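Local coordinates for protein thiol transferase (Phanerochaete chrysosporium, PDB 4F0B) that binds oxidized glutathione as a Ure2p-type glutathione transferase and probably catalyses glutathione-dependent thiol transfer, at residues Pro8-Thr13 / Ala73-Gly78. Residues are numbered along the deposited sequence; the frame is centred on the assembly and turned at random.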
loop_
_atom_site.group_PDB
_atom_site.type_symbol
_atom_site.label_atom_id
_atom_site.label_comp_id
_atom_site.label_asym_id
_atom_site.label_seq_id
_atom_site.Cartn_x
_atom_site.Cartn_y
_atom_site.Cartn_z
ATOM N N PRO A 8 26.882 0.496 2.595
ATOM C CA PRO A 8 26.064 -0.330 3.487
ATOM C C PRO A 8 24.667 -0.586 2.987
ATOM O O PRO A 8 24.021 -1.487 3.529
ATOM C CB PRO A 8 25.966 0.504 4.762
ATOM C CG PRO A 8 26.334 1.883 4.372
ATOM C CD PRO A 8 27.203 1.807 3.183
ATOM N N VAL A 9 24.185 0.204 2.032
ATOM C CA VAL A 9 22.890 -0.071 1.422
ATOM C C VAL A 9 23.153 -0.487 -0.011
ATOM O O VAL A 9 23.981 0.130 -0.699
ATOM C CB VAL A 9 21.977 1.183 1.471
ATOM C CG1 VAL A 9 20.721 0.945 0.676
ATOM C CG2 VAL A 9 21.607 1.497 2.922
ATOM N N VAL A 10 22.509 -1.560 -0.453
ATOM C CA VAL A 10 22.483 -1.914 -1.879
ATOM C C VAL A 10 21.052 -1.714 -2.377
ATOM O O VAL A 10 20.105 -2.190 -1.752
ATOM C CB VAL A 10 22.893 -3.375 -2.108
ATOM C CG1 VAL A 10 22.923 -3.701 -3.604
ATOM C CG2 VAL A 10 24.269 -3.676 -1.459
ATOM N N HIS A 11 20.887 -0.952 -3.462
ATOM C CA HIS A 11 19.572 -0.653 -4.024
ATOM C C HIS A 11 19.399 -1.382 -5.340
ATOM O O HIS A 11 20.126 -1.070 -6.300
ATOM C CB HIS A 11 19.474 0.856 -4.281
ATOM C CG HIS A 11 18.107 1.305 -4.732
ATOM N ND1 HIS A 11 17.943 2.386 -5.566
ATOM C CD2 HIS A 11 16.854 0.830 -4.484
ATOM C CE1 HIS A 11 16.650 2.587 -5.787
ATOM N NE2 HIS A 11 15.967 1.646 -5.156
ATOM N N TYR A 12 18.457 -2.333 -5.379
ATOM C CA TYR A 12 18.140 -3.082 -6.583
ATOM C C TYR A 12 16.981 -2.368 -7.254
ATOM O O TYR A 12 15.881 -2.274 -6.667
ATOM C CB TYR A 12 17.734 -4.515 -6.206
ATOM C CG TYR A 12 18.853 -5.288 -5.551
ATOM C CD1 TYR A 12 19.757 -6.036 -6.317
ATOM C CD2 TYR A 12 19.033 -5.260 -4.158
ATOM C CE1 TYR A 12 20.804 -6.742 -5.729
ATOM C CE2 TYR A 12 20.099 -5.957 -3.559
ATOM C CZ TYR A 12 20.963 -6.700 -4.359
ATOM O OH TYR A 12 22.008 -7.393 -3.831
ATOM N N THR A 13 17.224 -1.834 -8.452
ATOM C CA THR A 13 16.253 -0.906 -9.005
ATOM C C THR A 13 16.246 -0.886 -10.528
ATOM O O THR A 13 16.989 -1.621 -11.188
ATOM C CB THR A 13 16.516 0.490 -8.414
ATOM O OG1 THR A 13 15.343 1.279 -8.615
ATOM C CG2 THR A 13 17.730 1.160 -9.043
ATOM N N ALA A 73 14.143 -3.016 -4.276
ATOM C CA ALA A 73 14.407 -3.627 -2.986
ATOM C C ALA A 73 15.743 -3.109 -2.520
ATOM O O ALA A 73 16.583 -2.684 -3.319
ATOM C CB ALA A 73 14.425 -5.171 -3.071
ATOM N N ILE A 74 15.980 -3.174 -1.210
ATOM C CA ILE A 74 17.307 -2.903 -0.691
ATOM C C ILE A 74 17.797 -3.994 0.213
ATOM O O ILE A 74 17.020 -4.800 0.720
ATOM C CB ILE A 74 17.395 -1.596 0.101
ATOM C CG1 ILE A 74 16.483 -1.635 1.347
ATOM C CG2 ILE A 74 17.094 -0.384 -0.790
ATOM C CD1 ILE A 74 16.774 -0.504 2.363
ATOM N N THR A 75 19.116 -4.054 0.381
ATOM C CA THR A 75 19.668 -4.714 1.570
ATOM C C THR A 75 20.429 -3.702 2.368
ATOM O O THR A 75 21.063 -2.811 1.820
ATOM C CB THR A 75 20.545 -5.916 1.237
ATOM O OG1 THR A 75 21.633 -5.507 0.391
ATOM C CG2 THR A 75 19.706 -6.994 0.548
ATOM N N HIS A 76 20.358 -3.831 3.683
ATOM C CA HIS A 76 21.101 -2.963 4.575
ATOM C C HIS A 76 21.814 -3.841 5.547
ATOM O O HIS A 76 21.194 -4.487 6.398
ATOM C CB HIS A 76 20.180 -2.000 5.297
ATOM C CG HIS A 76 20.864 -1.220 6.372
ATOM N ND1 HIS A 76 20.283 -0.999 7.598
ATOM C CD2 HIS A 76 22.103 -0.660 6.428
ATOM C CE1 HIS A 76 21.134 -0.335 8.369
ATOM N NE2 HIS A 76 22.243 -0.124 7.684
ATOM N N GLU A 77 23.134 -3.850 5.389
ATOM C CA GLU A 77 24.000 -4.768 6.091
ATOM C C GLU A 77 23.420 -6.157 6.035
ATOM O O GLU A 77 23.364 -6.852 7.032
ATOM C CB GLU A 77 24.254 -4.290 7.525
ATOM C CG GLU A 77 25.023 -2.965 7.535
ATOM C CD GLU A 77 25.527 -2.545 8.909
ATOM O OE1 GLU A 77 25.521 -3.379 9.836
ATOM O OE2 GLU A 77 25.924 -1.374 9.063
ATOM N N GLY A 78 22.888 -6.512 4.861
ATOM C CA GLY A 78 22.344 -7.838 4.631
ATOM C C GLY A 78 20.840 -8.001 4.842
ATOM O O GLY A 78 20.259 -8.962 4.323
HETATM O O HOH W 1 22.751 -7.445 -1.242
#
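Val-10 and Thr-75, and next to them Tyr-12 and Ala-73, are the hydrogen-bonded pairs of an antiparallel ladder whose strand axes approach to 4.7 Å at 166°. Each pair closes a two-bond ring; Tyr-12 N to Ala-73 O is the shortest of the backbone bonds, 2.8 Å. Glu-77 N adds a fifth, reaching Pro-8 O at 3.1 Å just beyond the strand ends. Between the rings, the Ile-74 CA hydrogen faces Val-10 O.

As in any such ladder, side chains alternate. Val-10, Tyr-12, Ala-73 and Thr-75 share one face, where Thr-75 turns its hydroxyl between backbone N and carbonyl carbon (chi1 58°), setting OG1 3.5 Å from Val-10 CB. One water bridges this OG1 (2.8 Å) and Tyr-12 OH (2.7 Å), lying in the plane of the tyrosine ring. On the reverse face, Ile-74 CG2 slants across to Val-9 CG1 (4.1 Å) and His-11 CD2 (3.9 Å), while His-76 directs its ring edge at Pro-8 O and its ND1 is hydrogen-bonded to Tyr-90 OH.

These are the central strands of the thioredoxin-like N-terminal domain of the glutathione transferase: strand 38-42 flanks 9-13, strand 79-82 flanks 73-76, and helices 20-33 and 84-95 pack on the His-11 and Ile-74 side.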